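Local coordinates for sucrose 6(F)-phosphate phosphorylase (Thermoanaerobacterium thermosaccharolyticum DSM 571, PDB 6S9V), which is a phosphorylase built on the (beta/alpha)8-barrel catalytic domain of the alpha-amylase family, at residues Ala377-Ala380 / Ile381-Phe384. Sequence-based numbering, arbitrary orientation.
Sequences AARA and IQFF
Arg-379 and Gln-382, three residues apart on the helix 372-384, run side by side and point the same way, joined by a hydrogen bond of 2.9 Å from Arg-379 NH1 to Gln-382 OE1. The amide oxygen meets the edge of the guanidinium close to its plane, although the two flat groups are turned 46° against each other, and the bond is moderately bent (154° at the hydrogen). The arginine chain runs out from the helix, and its bend at chi2 (-74°) turns CD to the side of the glutamine, whose own chain is extended beyond CG. The other nitrogens of the pair are engaged elsewhere: Arg-379 NH2 forms a salt bridge with Asp-307 and a hydrogen bond with the Tyr-375 hydroxyl, while Gln-382 NE2 donates to the carbonyl of Gln-390, so that these buried polar ends tie the helix that leads into the eighth strand, 388-392, of the (beta/alpha)8 (TIM) barrel to that strand and to the loop after strand 302-304. Backbone bonds of the alpha-helical i to i+4 pattern join the two turns, from Ile-381 N to Ala-377 O (2.9 Å) through to Phe-384 N and Ala-380 O (2.9 Å). Carbon atoms of the second turn also pack on the carbonyl oxygens of the first. Arg-379 O lies over one face of the Phe-383 ring, offset toward the rim, 3.1 Å from Phe-383 CG, and the CZ of that ring reaches Arg-379 CD at 4.2 Å. Ile-381 CG1 comes to 3.2 Å from Ala-377 O. At the edge of the Phe-384 ring, CD1 approaches Ala-380 O to 3.3 Å. Leu-477 of the antiparallel sheet touches both Ala-380 and Phe-384, and helix 432-446 packs on Phe-383 through Leu-440 and Ile-441.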
ATOM      1  N   ALA A 377     -12.798   9.082 -14.973  1.00 22.23           N
ATOM      2  CA  ALA A 377     -12.686  10.366 -14.290  1.00 24.73           C
ATOM      3  C   ALA A 377     -11.880  10.234 -13.003  1.00 21.01           C
ATOM      4  O   ALA A 377     -11.027  11.083 -12.704  1.00 21.00           O
ATOM      5  CB  ALA A 377     -14.076  10.936 -14.004  1.00 29.79           C
ATOM      6  N   ALA A 378     -12.120   9.156 -12.247  1.00 17.92           N
ATOM      7  CA  ALA A 378     -11.376   8.887 -11.021  1.00 18.74           C
ATOM      8  C   ALA A 378      -9.878   8.773 -11.280  1.00 18.15           C
ATOM      9  O   ALA A 378      -9.060   9.338 -10.538  1.00 18.02           O
ATOM     10  CB  ALA A 378     -11.901   7.602 -10.379  1.00 18.82           C
ATOM     11  N   ARG A 379      -9.496   8.010 -12.305  1.00 17.13           N
ATOM     12  CA  ARG A 379      -8.080   7.849 -12.623  1.00 17.66           C
ATOM     13  C   ARG A 379      -7.478   9.154 -13.132  1.00 18.84           C
ATOM     14  O   ARG A 379      -6.314   9.455 -12.850  1.00 20.21           O
ATOM     15  CB  ARG A 379      -7.898   6.734 -13.660  1.00 20.04           C
ATOM     16  CG  ARG A 379      -8.185   5.331 -13.113  1.00 21.48           C
ATOM     17  CD  ARG A 379      -7.070   4.838 -12.198  1.00 20.51           C
ATOM     18  NE  ARG A 379      -7.348   3.479 -11.742  1.00 19.61           N
ATOM     19  CZ  ARG A 379      -6.769   2.885 -10.706  1.00 18.93           C
ATOM     20  NH1 ARG A 379      -5.848   3.517  -9.986  1.00 19.26           N
ATOM     21  NH2 ARG A 379      -7.127   1.649 -10.382  1.00 17.81           N
ATOM     22  N   ALA A 380      -8.242   9.935 -13.905  1.00 21.15           N
ATOM     23  CA  ALA A 380      -7.741  11.235 -14.342  1.00 21.33           C
ATOM     24  C   ALA A 380      -7.446  12.132 -13.144  1.00 20.44           C
ATOM     25  O   ALA A 380      -6.381  12.764 -13.067  1.00 20.17           O
ATOM     26  CB  ALA A 380      -8.748  11.907 -15.280  1.00 20.30           C
ATOM     27  N   ILE A 381      -8.379  12.197 -12.194  1.00 19.75           N
ATOM     28  CA  ILE A 381      -8.146  12.949 -10.964  1.00 19.94           C
ATOM     29  C   ILE A 381      -6.881  12.448 -10.282  1.00 19.21           C
ATOM     30  O   ILE A 381      -6.017  13.234  -9.875  1.00 19.40           O
ATOM     31  CB  ILE A 381      -9.357  12.847 -10.024  1.00 19.55           C
ATOM     32  CG1 ILE A 381     -10.583  13.536 -10.625  1.00 19.08           C
ATOM     33  CG2 ILE A 381      -8.998  13.449  -8.661  1.00 19.87           C
ATOM     34  CD1 ILE A 381     -11.885  13.151  -9.921  1.00 20.63           C
ATOM     35  N   GLN A 382      -6.761  11.127 -10.136  1.00 18.32           N
ATOM     36  CA  GLN A 382      -5.576  10.559  -9.501  1.00 19.11           C
ATOM     37  C   GLN A 382      -4.307  10.998 -10.219  1.00 19.20           C
ATOM     38  O   GLN A 382      -3.341  11.442  -9.588  1.00 19.68           O
ATOM     39  CB  GLN A 382      -5.663   9.031  -9.486  1.00 19.60           C
ATOM     40  CG  GLN A 382      -4.514   8.387  -8.716  1.00 19.11           C
ATOM     41  CD  GLN A 382      -4.226   6.959  -9.131  1.00 19.22           C
ATOM     42  OE1 GLN A 382      -5.031   6.307  -9.794  1.00 19.89           O
ATOM     43  NE2 GLN A 382      -3.068   6.462  -8.718  1.00 18.23           N
ATOM     44  N   PHE A 383      -4.294  10.882 -11.550  1.00 19.56           N
ATOM     45  CA  PHE A 383      -3.078  11.155 -12.306  1.00 19.66           C
ATOM     46  C   PHE A 383      -2.749  12.644 -12.348  1.00 18.76           C
ATOM     47  O   PHE A 383      -1.579  13.011 -12.512  1.00 18.24           O
ATOM     48  CB  PHE A 383      -3.209  10.612 -13.728  1.00 19.12           C
ATOM     49  CG  PHE A 383      -3.340   9.105 -13.813  1.00 18.89           C
ATOM     50  CD1 PHE A 383      -3.087   8.295 -12.715  1.00 18.91           C
ATOM     51  CD2 PHE A 383      -3.726   8.505 -15.000  1.00 20.35           C
ATOM     52  CE1 PHE A 383      -3.219   6.921 -12.802  1.00 20.90           C
ATOM     53  CE2 PHE A 383      -3.851   7.128 -15.097  1.00 20.81           C
ATOM     54  CZ  PHE A 383      -3.602   6.333 -13.999  1.00 21.99           C
ATOM     55  N   PHE A 384      -3.751  13.519 -12.197  1.00 18.15           N
ATOM     56  CA  PHE A 384      -3.506  14.954 -12.131  1.00 19.53           C
ATOM     57  C   PHE A 384      -3.158  15.435 -10.725  1.00 21.24           C
ATOM     58  O   PHE A 384      -2.785  16.598 -10.563  1.00 20.72           O
ATOM     59  CB  PHE A 384      -4.724  15.738 -12.656  1.00 19.50           C
ATOM     60  CG  PHE A 384      -4.669  15.989 -14.137  1.00 20.53           C
ATOM     61  CD1 PHE A 384      -4.888  14.956 -15.037  1.00 21.12           C
ATOM     62  CD2 PHE A 384      -4.361  17.241 -14.626  1.00 20.08           C
ATOM     63  CE1 PHE A 384      -4.810  15.179 -16.399  1.00 22.63           C
ATOM     64  CE2 PHE A 384      -4.268  17.468 -15.982  1.00 21.36           C
ATOM     65  CZ  PHE A 384      -4.496  16.443 -16.871  1.00 24.43           C
TER